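Local coordinates for protein ornithine decarboxylase (Entamoeba histolytica, PDB 4AIB) that probably catalyses the pyridoxal phosphate-dependent decarboxylation of L-ornithine to putrescine, the first step of polyamine synthesis, as a homodimer, at residues 55-64 against 257-267; 269-277 against 287-295. One frame throughout, in Å; residues are numbered along the deposited sequence.

Interaction 1 of 2, residues 55-64 against 257-267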
ATOM      1  N   ALA A  55      -5.886 -15.543  -9.929  1.00 38.99           N
ATOM      2  CA  ALA A  55      -5.932 -14.857  -8.644  1.00 40.40           C
ATOM      3  C   ALA A  55      -6.421 -13.426  -8.848  1.00 41.19           C
ATOM      4  O   ALA A  55      -5.667 -12.556  -9.290  1.00 42.46           O
ATOM      5  CB  ALA A  55      -4.564 -14.875  -7.976  1.00 39.40           C
ATOM      6  N   VAL A  56      -7.697 -13.203  -8.532  1.00 41.59           N
ATOM      7  CA  VAL A  56      -8.350 -11.900  -8.692  1.00 41.20           C
ATOM      8  C   VAL A  56      -7.641 -10.824  -7.863  1.00 40.52           C
ATOM      9  O   VAL A  56      -7.651  -9.645  -8.222  1.00 40.43           O
ATOM     10  CB  VAL A  56      -9.852 -11.969  -8.312  1.00 42.17           C
ATOM     11  CG1 VAL A  56     -10.571 -10.676  -8.678  1.00 42.63           C
ATOM     12  CG2 VAL A  56     -10.528 -13.149  -8.999  1.00 41.85           C
ATOM     13  N   LYS A  57      -7.013 -11.252  -6.768  1.00 40.20           N
ATOM     14  CA  LYS A  57      -6.265 -10.368  -5.874  1.00 40.23           C
ATOM     15  C   LYS A  57      -5.108  -9.652  -6.578  1.00 38.99           C
ATOM     16  O   LYS A  57      -4.798  -8.503  -6.253  1.00 38.59           O
ATOM     17  CB  LYS A  57      -5.741 -11.156  -4.669  1.00 43.35           C
ATOM     18  CG  LYS A  57      -5.325 -10.296  -3.485  1.00 48.51           C
ATOM     19  CD  LYS A  57      -4.770 -11.143  -2.351  1.00 51.51           C
ATOM     20  CE  LYS A  57      -4.436 -10.297  -1.132  1.00 54.60           C
ATOM     21  NZ  LYS A  57      -3.260  -9.407  -1.349  1.00 57.29           N
ATOM     22  N   CYS A  58      -4.481 -10.332  -7.535  1.00 37.57           N
ATOM     23  CA  CYS A  58      -3.356  -9.771  -8.283  1.00 37.74           C
ATOM     24  C   CYS A  58      -3.767  -8.545  -9.101  1.00 37.01           C
ATOM     25  O   CYS A  58      -3.100  -7.510  -9.053  1.00 36.07           O
ATOM     26  CB  CYS A  58      -2.721 -10.834  -9.184  1.00 39.64           C
ATOM     27  SG  CYS A  58      -1.122 -10.351  -9.875  1.00 42.23           S
ATOM     28  N   ASN A  59      -4.865  -8.672  -9.845  1.00 36.73           N
ATOM     29  CA  ASN A  59      -5.440  -7.561 -10.604  1.00 36.39           C
ATOM     30  C   ASN A  59      -6.945  -7.757 -10.815  1.00 36.33           C
ATOM     31  O   ASN A  59      -7.354  -8.526 -11.687  1.00 36.39           O
ATOM     32  CB  ASN A  59      -4.719  -7.381 -11.946  1.00 36.19           C
ATOM     33  CG  ASN A  59      -4.955  -6.011 -12.564  1.00 36.24           C
ATOM     34  OD1 ASN A  59      -5.986  -5.375 -12.336  1.00 33.28           O
ATOM     35  ND2 ASN A  59      -3.996  -5.555 -13.359  1.00 35.44           N
ATOM     36  N   PRO A  60      -7.772  -7.059 -10.011  1.00 36.55           N
ATOM     37  CA  PRO A  60      -9.227  -7.211 -10.063  1.00 36.86           C
ATOM     38  C   PRO A  60      -9.943  -6.276 -11.051  1.00 38.46           C
ATOM     39  O   PRO A  60     -11.137  -6.008 -10.882  1.00 39.01           O
ATOM     40  CB  PRO A  60      -9.650  -6.899  -8.625  1.00 35.70           C
ATOM     41  CG  PRO A  60      -8.630  -5.924  -8.142  1.00 35.13           C
ATOM     42  CD  PRO A  60      -7.356  -6.175  -8.905  1.00 35.45           C
ATOM     43  N   GLU A  61      -9.227  -5.800 -12.069  1.00 39.58           N
ATOM     44  CA  GLU A  61      -9.809  -4.936 -13.100  1.00 40.42           C
ATOM     45  C   GLU A  61     -10.886  -5.699 -13.874  1.00 40.62           C
ATOM     46  O   GLU A  61     -10.593  -6.736 -14.471  1.00 41.13           O
ATOM     47  CB  GLU A  61      -8.723  -4.419 -14.051  1.00 42.05           C
ATOM     48  CG  GLU A  61      -9.046  -3.104 -14.751  1.00 44.12           C
ATOM     49  CD  GLU A  61      -9.862  -3.280 -16.020  1.00 46.29           C
ATOM     50  OE1 GLU A  61     -11.106  -3.299 -15.939  1.00 45.96           O
ATOM     51  OE2 GLU A  61      -9.259  -3.377 -17.108  1.00 48.36           O
ATOM     52  N   PRO A  62     -12.135  -5.187 -13.855  1.00 42.00           N
ATOM     53  CA  PRO A  62     -13.312  -5.813 -14.470  1.00 41.32           C
ATOM     54  C   PRO A  62     -13.093  -6.398 -15.870  1.00 41.26           C
ATOM     55  O   PRO A  62     -13.580  -7.494 -16.151  1.00 40.67           O
ATOM     56  CB  PRO A  62     -14.320  -4.665 -14.529  1.00 41.24           C
ATOM     57  CG  PRO A  62     -13.983  -3.834 -13.342  1.00 41.18           C
ATOM     58  CD  PRO A  62     -12.494  -3.937 -13.151  1.00 41.18           C
ATOM     59  N   HIS A  63     -12.368  -5.680 -16.727  1.00 40.75           N
ATOM     60  CA  HIS A  63     -12.144  -6.117 -18.108  1.00 40.28           C
ATOM     61  C   HIS A  63     -11.252  -7.323 -18.207  1.00 38.18           C
ATOM     62  O   HIS A  63     -11.528  -8.233 -18.989  1.00 36.16           O
ATOM     63  CB  HIS A  63     -11.593  -4.977 -18.962  1.00 43.77           C
ATOM     64  CG  HIS A  63     -12.525  -3.793 -19.074  1.00 48.57           C
ATOM     65  ND1 HIS A  63     -12.149  -2.544 -18.744  1.00 49.44           N
ATOM     66  CD2 HIS A  63     -13.853  -3.708 -19.488  1.00 49.17           C
ATOM     67  CE1 HIS A  63     -13.179  -1.700 -18.943  1.00 49.87           C
ATOM     68  NE2 HIS A  63     -14.221  -2.414 -19.396  1.00 50.33           N
ATOM     69  N   LEU A  64     -10.179  -7.337 -17.416  1.00 35.02           N
ATOM     70  CA  LEU A  64      -9.231  -8.452 -17.391  1.00 30.95           C
ATOM     71  C   LEU A  64      -9.851  -9.714 -16.788  1.00 28.97           C
ATOM     72  O   LEU A  64      -9.667 -10.814 -17.314  1.00 29.45           O
ATOM     73  CB  LEU A  64      -7.958  -8.059 -16.626  1.00 31.75           C
ATOM     74  CG  LEU A  64      -6.873  -9.114 -16.363  1.00 33.31           C
ATOM     75  CD1 LEU A  64      -6.249  -9.625 -17.654  1.00 33.64           C
ATOM     76  CD2 LEU A  64      -5.804  -8.558 -15.434  1.00 32.03           C
ATOM     77  N   GLU A 257      -3.171 -21.420  -9.473  1.00 32.99           N
ATOM     78  CA  GLU A 257      -3.556 -20.060  -9.086  1.00 32.05           C
ATOM     79  C   GLU A 257      -2.606 -18.993  -9.657  1.00 31.32           C
ATOM     80  O   GLU A 257      -1.999 -18.234  -8.893  1.00 31.81           O
ATOM     81  CB  GLU A 257      -3.633 -19.938  -7.557  1.00 32.84           C
ATOM     82  CG  GLU A 257      -4.696 -20.797  -6.885  1.00 29.71           C
ATOM     83  CD  GLU A 257      -4.596 -20.784  -5.365  1.00 30.75           C
ATOM     84  OE1 GLU A 257      -3.637 -20.186  -4.827  1.00 29.73           O
ATOM     85  OE2 GLU A 257      -5.476 -21.372  -4.700  1.00 30.73           O
ATOM     86  N   PRO A 258      -2.483 -18.913 -11.000  1.00 31.66           N
ATOM     87  CA  PRO A 258      -1.530 -17.954 -11.550  1.00 32.93           C
ATOM     88  C   PRO A 258      -2.090 -16.531 -11.590  1.00 34.94           C
ATOM     89  O   PRO A 258      -3.139 -16.287 -12.192  1.00 35.43           O
ATOM     90  CB  PRO A 258      -1.272 -18.484 -12.965  1.00 33.05           C
ATOM     91  CG  PRO A 258      -2.455 -19.335 -13.304  1.00 31.06           C
ATOM     92  CD  PRO A 258      -3.270 -19.568 -12.063  1.00 31.14           C
ATOM     93  N   GLY A 259      -1.390 -15.610 -10.934  1.00 36.88           N
ATOM     94  CA  GLY A 259      -1.795 -14.208 -10.885  1.00 38.79           C
ATOM     95  C   GLY A 259      -0.864 -13.325 -11.690  1.00 39.60           C
ATOM     96  O   GLY A 259      -1.271 -12.732 -12.691  1.00 40.26           O
ATOM     97  N   ARG A 260       0.390 -13.248 -11.243  1.00 40.69           N
ATOM     98  CA  ARG A 260       1.430 -12.446 -11.893  1.00 40.64           C
ATOM     99  C   ARG A 260       1.646 -12.840 -13.358  1.00 39.29           C
ATOM    100  O   ARG A 260       1.927 -11.987 -14.201  1.00 39.60           O
ATOM    101  CB  ARG A 260       2.744 -12.551 -11.107  1.00 43.86           C
ATOM    102  CG  ARG A 260       3.917 -11.788 -11.709  1.00 50.73           C
ATOM    103  CD  ARG A 260       5.179 -11.939 -10.874  1.00 53.39           C
ATOM    104  NE  ARG A 260       5.191 -11.034  -9.726  1.00 57.90           N
ATOM    105  CZ  ARG A 260       5.691  -9.801  -9.742  1.00 59.35           C
ATOM    106  NH1 ARG A 260       6.232  -9.304 -10.849  1.00 59.77           N
ATOM    107  NH2 ARG A 260       5.651  -9.059  -8.643  1.00 60.15           N
ATOM    108  N   TYR A 261       1.506 -14.133 -13.645  1.00 37.69           N
ATOM    109  CA  TYR A 261       1.668 -14.665 -14.998  1.00 35.77           C
ATOM    110  C   TYR A 261       0.659 -14.069 -15.985  1.00 36.74           C
ATOM    111  O   TYR A 261       1.029 -13.653 -17.083  1.00 39.98           O
ATOM    112  CB  TYR A 261       1.574 -16.198 -14.980  1.00 31.80           C
ATOM    113  CG  TYR A 261       1.566 -16.844 -16.350  1.00 27.71           C
ATOM    114  CD1 TYR A 261       2.753 -17.076 -17.041  1.00 24.26           C
ATOM    115  CD2 TYR A 261       0.367 -17.231 -16.951  1.00 26.89           C
ATOM    116  CE1 TYR A 261       2.748 -17.669 -18.296  1.00 23.26           C
ATOM    117  CE2 TYR A 261       0.351 -17.823 -18.205  1.00 22.53           C
ATOM    118  CZ  TYR A 261       1.543 -18.040 -18.872  1.00 22.60           C
ATOM    119  OH  TYR A 261       1.528 -18.629 -20.116  1.00 18.91           O
ATOM    120  N   MET A 262      -0.610 -14.027 -15.580  1.00 35.97           N
ATOM    121  CA  MET A 262      -1.692 -13.549 -16.442  1.00 34.82           C
ATOM    122  C   MET A 262      -1.768 -12.024 -16.503  1.00 35.72           C
ATOM    123  O   MET A 262      -2.022 -11.451 -17.566  1.00 34.51           O
ATOM    124  CB  MET A 262      -3.038 -14.117 -15.979  1.00 32.93           C
ATOM    125  CG  MET A 262      -3.138 -15.636 -16.000  1.00 29.31           C
ATOM    126  SD  MET A 262      -3.171 -16.334 -17.663  1.00 29.97           S
ATOM    127  CE  MET A 262      -3.453 -18.064 -17.301  1.00 23.28           C
ATOM    128  N   ALA A 263      -1.542 -11.376 -15.362  1.00 36.85           N
ATOM    129  CA  ALA A 263      -1.741  -9.932 -15.223  1.00 37.63           C
ATOM    130  C   ALA A 263      -0.619  -9.070 -15.807  1.00 37.34           C
ATOM    131  O   ALA A 263      -0.852  -7.913 -16.166  1.00 36.60           O
ATOM    132  CB  ALA A 263      -1.975  -9.574 -13.761  1.00 36.10           C
ATOM    133  N   SER A 264       0.587  -9.634 -15.902  1.00 36.36           N
ATOM    134  CA  SER A 264       1.773  -8.886 -16.334  1.00 34.16           C
ATOM    135  C   SER A 264       1.618  -8.261 -17.720  1.00 31.99           C
ATOM    136  O   SER A 264       1.686  -7.042 -17.867  1.00 31.46           O
ATOM    137  CB  SER A 264       3.026  -9.770 -16.284  1.00 35.54           C
ATOM    138  OG  SER A 264       2.940 -10.841 -17.208  1.00 39.45           O
ATOM    139  N   ASN A 265       1.392  -9.098 -18.727  1.00 29.35           N
ATOM    140  CA  ASN A 265       1.323  -8.636 -20.111  1.00 26.86           C
ATOM    141  C   ASN A 265      -0.027  -8.025 -20.492  1.00 25.29           C
ATOM    142  O   ASN A 265      -0.260  -7.700 -21.658  1.00 25.47           O
ATOM    143  CB  ASN A 265       1.689  -9.778 -21.066  1.00 25.72           C
ATOM    144  CG  ASN A 265       3.021 -10.424 -20.723  1.00 22.31           C
ATOM    145  OD1 ASN A 265       4.007  -9.740 -20.444  1.00 18.49           O
ATOM    146  ND2 ASN A 265       3.054 -11.751 -20.746  1.00 23.88           N
ATOM    147  N   ALA A 266      -0.899  -7.858 -19.500  1.00 22.67           N
ATOM    148  CA  ALA A 266      -2.248  -7.335 -19.711  1.00 22.31           C
ATOM    149  C   ALA A 266      -2.284  -5.816 -19.864  1.00 20.91           C
ATOM    150  O   ALA A 266      -3.011  -5.290 -20.711  1.00 20.58           O
ATOM    151  CB  ALA A 266      -3.163  -7.770 -18.577  1.00 23.18           C
ATOM    152  N   PHE A 267      -1.506  -5.119 -19.040  1.00 21.05           N
ATOM    153  CA  PHE A 267      -1.523  -3.659 -19.013  1.00 21.40           C
ATOM    154  C   PHE A 267      -0.163  -3.036 -19.312  1.00 22.14           C
ATOM    155  O   PHE A 267       0.883  -3.624 -19.027  1.00 22.25           O
ATOM    156  CB  PHE A 267      -2.037  -3.152 -17.663  1.00 21.81           C
ATOM    157  CG  PHE A 267      -3.492  -3.437 -17.421  1.00 23.77           C
ATOM    158  CD1 PHE A 267      -4.475  -2.578 -17.904  1.00 21.88           C
ATOM    159  CD2 PHE A 267      -3.883  -4.563 -16.703  1.00 22.33           C
ATOM    160  CE1 PHE A 267      -5.817  -2.837 -17.679  1.00 20.12           C
ATOM    161  CE2 PHE A 267      -5.224  -4.828 -16.476  1.00 21.57           C
ATOM    162  CZ  PHE A 267      -6.192  -3.964 -16.964  1.00 17.91           C
TER

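Interaction 2 of 2, residues 269-277 against 287-295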
ATOM      1  N   LEU A 269       1.663   0.763 -18.715  1.00 20.98           N
ATOM      2  CA  LEU A 269       1.562   2.087 -18.108  1.00 18.91           C
ATOM      3  C   LEU A 269       2.315   3.124 -18.939  1.00 21.59           C
ATOM      4  O   LEU A 269       3.467   2.904 -19.314  1.00 22.31           O
ATOM      5  CB  LEU A 269       2.093   2.054 -16.670  1.00 11.90           C
ATOM      6  CG  LEU A 269       2.013   3.324 -15.813  1.00  9.98           C
ATOM      7  CD1 LEU A 269       0.573   3.698 -15.491  1.00  8.08           C
ATOM      8  CD2 LEU A 269       2.815   3.147 -14.533  1.00  6.50           C
ATOM      9  N   VAL A 270       1.649   4.241 -19.233  1.00 22.51           N
ATOM     10  CA  VAL A 270       2.262   5.355 -19.962  1.00 21.40           C
ATOM     11  C   VAL A 270       2.193   6.621 -19.108  1.00 23.38           C
ATOM     12  O   VAL A 270       1.188   7.335 -19.114  1.00 23.88           O
ATOM     13  CB  VAL A 270       1.590   5.609 -21.332  1.00 21.85           C
ATOM     14  CG1 VAL A 270       2.411   6.592 -22.156  1.00 21.16           C
ATOM     15  CG2 VAL A 270       1.407   4.311 -22.101  1.00 20.68           C
ATOM     16  N   SER A 271       3.269   6.895 -18.381  1.00 26.17           N
ATOM     17  CA  SER A 271       3.281   7.987 -17.411  1.00 27.12           C
ATOM     18  C   SER A 271       3.907   9.273 -17.952  1.00 27.04           C
ATOM     19  O   SER A 271       4.730   9.241 -18.866  1.00 25.87           O
ATOM     20  CB  SER A 271       3.977   7.536 -16.125  1.00 26.87           C
ATOM     21  OG  SER A 271       3.336   6.389 -15.591  1.00 31.53           O
ATOM     22  N   SER A 272       3.493  10.401 -17.383  1.00 27.10           N
ATOM     23  CA  SER A 272       3.990  11.715 -17.783  1.00 28.39           C
ATOM     24  C   SER A 272       4.985  12.252 -16.759  1.00 29.80           C
ATOM     25  O   SER A 272       5.049  11.760 -15.632  1.00 31.72           O
ATOM     26  CB  SER A 272       2.825  12.693 -17.938  1.00 26.31           C
ATOM     27  OG  SER A 272       2.132  12.844 -16.711  1.00 25.01           O
ATOM     28  N   LEU A 273       5.748  13.269 -17.155  1.00 28.65           N
ATOM     29  CA  LEU A 273       6.743  13.880 -16.277  1.00 27.58           C
ATOM     30  C   LEU A 273       6.311  15.261 -15.795  1.00 27.67           C
ATOM     31  O   LEU A 273       5.871  16.098 -16.586  1.00 28.73           O
ATOM     32  CB  LEU A 273       8.101  13.973 -16.977  1.00 25.20           C
ATOM     33  CG  LEU A 273       8.811  12.668 -17.349  1.00 24.84           C
ATOM     34  CD1 LEU A 273       9.973  12.959 -18.284  1.00 23.91           C
ATOM     35  CD2 LEU A 273       9.286  11.916 -16.114  1.00 19.49           C
ATOM     36  N   HIS A 274       6.443  15.486 -14.489  1.00 27.24           N
ATOM     37  CA  HIS A 274       6.135  16.782 -13.886  1.00 26.30           C
ATOM     38  C   HIS A 274       7.178  17.198 -12.879  1.00 26.86           C
ATOM     39  O   HIS A 274       6.857  17.695 -11.796  1.00 28.38           O
ATOM     40  CB  HIS A 274       4.729  16.781 -13.280  1.00 23.64           C
ATOM     41  CG  HIS A 274       4.512  15.723 -12.222  1.00 20.87           C
ATOM     42  ND1 HIS A 274       4.717  15.957 -10.914  1.00 21.46           N
ATOM     43  CD2 HIS A 274       4.087  14.400 -12.322  1.00 20.30           C
ATOM     44  CE1 HIS A 274       4.442  14.843 -10.209  1.00 19.61           C
ATOM     45  NE2 HIS A 274       4.057  13.890 -11.073  1.00 18.93           N
ATOM     46  N   GLY A 275       8.446  17.004 -13.239  1.00 28.14           N
ATOM     47  CA  GLY A 275       9.563  17.379 -12.375  1.00 30.55           C
ATOM     48  C   GLY A 275      10.921  16.921 -12.874  1.00 31.75           C
ATOM     49  O   GLY A 275      11.067  15.801 -13.371  1.00 32.06           O
ATOM     50  N   LYS A 276      11.919  17.792 -12.730  1.00 31.96           N
ATOM     51  CA  LYS A 276      13.283  17.494 -13.167  1.00 33.05           C
ATOM     52  C   LYS A 276      14.332  18.161 -12.280  1.00 34.43           C
ATOM     53  O   LYS A 276      14.157  19.300 -11.841  1.00 33.12           O
ATOM     54  CB  LYS A 276      13.482  17.916 -14.627  1.00 33.47           C
ATOM     55  CG  LYS A 276      14.711  17.312 -15.292  1.00 33.17           C
ATOM     56  CD  LYS A 276      14.771  17.619 -16.781  1.00 32.49           C
ATOM     57  CE  LYS A 276      15.402  18.972 -17.070  1.00 34.66           C
ATOM     58  NZ  LYS A 276      15.558  19.202 -18.534  1.00 34.86           N
ATOM     59  N   ARG A 277      15.421  17.438 -12.023  1.00 37.29           N
ATOM     60  CA  ARG A 277      16.558  17.969 -11.276  1.00 40.97           C
ATOM     61  C   ARG A 277      17.878  17.433 -11.832  1.00 41.93           C
ATOM     62  O   ARG A 277      18.140  16.229 -11.785  1.00 41.95           O
ATOM     63  CB  ARG A 277      16.426  17.654  -9.780  1.00 43.66           C
ATOM     64  CG  ARG A 277      17.567  18.186  -8.924  1.00 48.88           C
ATOM     65  CD  ARG A 277      17.196  18.254  -7.451  1.00 53.04           C
ATOM     66  NE  ARG A 277      17.027  16.933  -6.846  1.00 57.81           N
ATOM     67  CZ  ARG A 277      16.804  16.721  -5.551  1.00 61.65           C
ATOM     68  NH1 ARG A 277      16.725  17.743  -4.706  1.00 62.74           N
ATOM     69  NH2 ARG A 277      16.663  15.485  -5.094  1.00 62.92           N
ATOM     70  N   ILE A 287      20.304  12.748 -13.855  1.00 51.93           N
ATOM     71  CA  ILE A 287      19.088  13.557 -13.930  1.00 48.93           C
ATOM     72  C   ILE A 287      17.911  12.874 -13.237  1.00 49.05           C
ATOM     73  O   ILE A 287      17.499  11.779 -13.624  1.00 48.42           O
ATOM     74  CB  ILE A 287      18.718  13.924 -15.387  1.00 20.00           C
ATOM     75  CG1 ILE A 287      19.964  14.351 -16.176  1.00 20.00           C
ATOM     76  CG2 ILE A 287      17.675  15.036 -15.398  1.00 20.00           C
ATOM     77  CD1 ILE A 287      19.764  14.437 -17.675  1.00 20.00           C
ATOM     78  N   GLU A 288      17.381  13.535 -12.211  1.00 48.60           N
ATOM     79  CA  GLU A 288      16.235  13.031 -11.458  1.00 49.08           C
ATOM     80  C   GLU A 288      14.920  13.466 -12.096  1.00 48.45           C
ATOM     81  O   GLU A 288      14.764  14.620 -12.498  1.00 49.56           O
ATOM     82  CB  GLU A 288      16.294  13.503 -10.003  1.00 50.37           C
ATOM     83  CG  GLU A 288      17.319  12.770  -9.148  1.00 53.90           C
ATOM     84  CD  GLU A 288      17.601  13.471  -7.831  1.00 54.05           C
ATOM     85  OE1 GLU A 288      16.636  13.853  -7.137  1.00 52.49           O
ATOM     86  OE2 GLU A 288      18.791  13.631  -7.482  1.00 53.76           O
ATOM     87  N   TYR A 289      13.977  12.532 -12.186  1.00 47.02           N
ATOM     88  CA  TYR A 289      12.669  12.810 -12.768  1.00 46.09           C
ATOM     89  C   TYR A 289      11.541  12.452 -11.811  1.00 47.84           C
ATOM     90  O   TYR A 289      11.682  11.564 -10.968  1.00 48.79           O
ATOM     91  CB  TYR A 289      12.497  12.060 -14.091  1.00 42.59           C
ATOM     92  CG  TYR A 289      13.432  12.524 -15.185  1.00 40.52           C
ATOM     93  CD1 TYR A 289      13.118  13.631 -15.974  1.00 39.80           C
ATOM     94  CD2 TYR A 289      14.629  11.856 -15.436  1.00 40.28           C
ATOM     95  CE1 TYR A 289      13.971  14.060 -16.978  1.00 41.11           C
ATOM     96  CE2 TYR A 289      15.489  12.276 -16.438  1.00 39.96           C
ATOM     97  CZ  TYR A 289      15.155  13.377 -17.206  1.00 41.06           C
ATOM     98  OH  TYR A 289      16.006  13.798 -18.202  1.00 41.26           O
ATOM     99  N   THR A 290      10.425  13.159 -11.940  1.00 47.96           N
ATOM    100  CA  THR A 290       9.249  12.879 -11.132  1.00 47.24           C
ATOM    101  C   THR A 290       8.089  12.482 -12.040  1.00 47.35           C
ATOM    102  O   THR A 290       7.534  13.306 -12.774  1.00 46.40           O
ATOM    103  CB  THR A 290       8.889  14.067 -10.219  1.00 48.48           C
ATOM    104  OG1 THR A 290      10.057  14.465  -9.491  1.00 48.28           O
ATOM    105  CG2 THR A 290       7.796  13.681  -9.231  1.00 48.03           C
ATOM    106  N   SER A 291       7.755  11.197 -11.987  1.00 48.38           N
ATOM    107  CA  SER A 291       6.740  10.605 -12.842  1.00 49.93           C
ATOM    108  C   SER A 291       5.360  10.670 -12.198  1.00 51.83           C
ATOM    109  O   SER A 291       5.239  10.611 -10.976  1.00 49.70           O
ATOM    110  CB  SER A 291       7.108   9.157 -13.144  1.00 50.82           C
ATOM    111  OG  SER A 291       6.089   8.529 -13.887  1.00 50.56           O
ATOM    112  N   GLY A 292       4.327  10.766 -13.034  1.00 56.21           N
ATOM    113  CA  GLY A 292       2.945  10.972 -12.589  1.00 61.58           C
ATOM    114  C   GLY A 292       2.422  10.057 -11.494  1.00 65.58           C
ATOM    115  O   GLY A 292       1.680   9.112 -11.769  1.00 65.67           O
ATOM    116  N   ASP A 293       2.813  10.362 -10.255  1.00 70.20           N
ATOM    117  CA  ASP A 293       2.376   9.658  -9.040  1.00 74.76           C
ATOM    118  C   ASP A 293       2.921  10.343  -7.781  1.00 76.85           C
ATOM    119  O   ASP A 293       3.739  11.263  -7.870  1.00 77.53           O
ATOM    120  CB  ASP A 293       2.789   8.178  -9.056  1.00 76.89           C
ATOM    121  CG  ASP A 293       1.613   7.237  -9.295  1.00 78.55           C
ATOM    122  OD1 ASP A 293       0.469   7.714  -9.466  1.00 79.52           O
ATOM    123  OD2 ASP A 293       1.837   6.007  -9.307  1.00 79.20           O
ATOM    124  N   GLY A 294       2.460   9.887  -6.617  1.00 78.97           N
ATOM    125  CA  GLY A 294       2.888  10.436  -5.330  1.00 81.09           C
ATOM    126  C   GLY A 294       4.294  10.020  -4.933  1.00 82.93           C
ATOM    127  O   GLY A 294       4.709   8.886  -5.186  1.00 83.12           O
ATOM    128  N   LEU A 295       5.014  10.939  -4.292  1.00 84.03           N
ATOM    129  CA  LEU A 295       6.425  10.743  -3.929  1.00 84.77           C
ATOM    130  C   LEU A 295       6.675   9.726  -2.804  1.00 85.40           C
ATOM    131  O   LEU A 295       7.829   9.451  -2.458  1.00 85.14           O
ATOM    132  CB  LEU A 295       7.110  12.095  -3.627  1.00 83.51           C
ATOM    133  CG  LEU A 295       6.748  13.048  -2.467  1.00 82.51           C
ATOM    134  CD1 LEU A 295       5.274  13.441  -2.441  1.00 79.01           C
ATOM    135  CD2 LEU A 295       7.189  12.519  -1.106  1.00 80.74           C
TER

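Interaction 1 of 2, residues 55-64 against 257-267
Phe267 packs its ring against Asn59, Glu61 and Leu64. This is where the TIM-barrel domain of a class-II decarboxylase hands over to the beta-sheet domain. Residues 55-64 run from the end of strand 50-55 into helix 62-70. Residues 257-267 leave the neighbouring barrel strand 253-256, pass through helix 260-264 and enter strand 267-281. No hydrogen bond joins the two segments.

Leu64 CD2 reaches the edge of the Phe267 ring at CE2 (3.9 Å), and its other methyl, CD1, meets Ala266 CB (3.7 Å). Glu61 OE2 also lies at the ring edge, in its plane and beside CZ, with the carboxylate turned steeply against the ring. The Asn59 amide is more nearly parallel to the ring, at 24°. Its ND2 comes obliquely to CE2 and bonds weakly to Gly361 O. Further back, Asn59 CB touches Ala263 CB (4.0 Å).

Cys58 has SG anti to its backbone N (chi1 -168°), which sets the sulfur against the start of helix 260-264. Cys58 SG lies 3.5 Å from Gly259 C and also touches Ala263 CB. Ala55 CB packs on Gly259 CA, where the two backbones run close together.

Phe31 meets the Phe267 ring, and Val36 of helix 33-46 touches Leu64 and Ala266. Lys57, the predicted cofactor lysine, carries no cofactor here; its side chain packs on Ser333 of the second subunit.

Two bonds position the first shell. Asn59 OD1 accepts from Glu61 N in an Asx turn (3.3 Å). Glu61 caps helix 62-70: His63 N donates almost straight to Glu61 OE1 (2.8 Å, 175°), from above the carboxylate plane.

Interaction 2 of 2, residues 269-277 against 287-295
Arg277 and Glu288 lie side by side and point the same way. Arg277 NH2 donates to Glu288 OE1 (2.6 Å) in a salt bridge, on the syn lone pair. Arg277 NE reaches the same oxygen weakly. The Arg277 chain bends at chi3 (68°), which brings the guanidinium edge to the carboxylate with the two planes 84° apart. OE1 is also bonded to Tyr330 OH, while Arg277 NH1 pairs with Asp122 of the second subunit.

Next along, on the face shared by Lys276 and Tyr289, the aliphatic part of Lys276 runs alongside the tyrosine. Lys276 CD sits 3.7 Å from Tyr289 CE1, and CG is as close to Ile287 CG2. The polar ends of both side chains go to Met348: NZ to its O, the tyrosine OH to its N. Leu273 CD2 packs on Tyr289 CB (3.8 Å).

These strands form an antiparallel beta hairpin of the C-terminal sheet domain. Arg277 and Glu288 are a hydrogen-bonded pair with bonds both ways. Between Leu273 and Lys276 the register slips by one residue, a beta bulge.

At the bulge, His274 CG sits between the backbone N and the carbonyl carbon (chi1 58°). This folds the ring over Thr290, whose O lies over one face, offset toward the rim. Thr290 CG2 touches His274 CE1 (3.7 Å), and Gly292 CA meets the ring edge. His274 N donates to Thr290 O (3.0 Å), and Thr290 N donates to Gly275 O. Beyond the bulge, Ser272 O accepts from Gly292 N (2.9 Å), and Ser272 OG bonds to Pro25 O.

In the fold
From the N terminus the chain passes strand 27-31 and helix 33-46, then reaches residues 55-64 at the end of the first barrel strand. It runs around the rest of the parallel barrel, and interaction 1 closes this long loop when residues 257-267 return beside the start. Strand 267-281 then carries the chain straight into the sheet domain. There interaction 2 closes a short loop, a hairpin with strand 284-291. The two contacts are in series and neither nest nor cross. The centres of interactions 1 and 2 are about 25 Å apart. Interaction 1 ties the ends of barrel strands 50-55 and 253-256 to the crossing into the sheet domain. Interaction 2 lies within the sheet, against the second subunit.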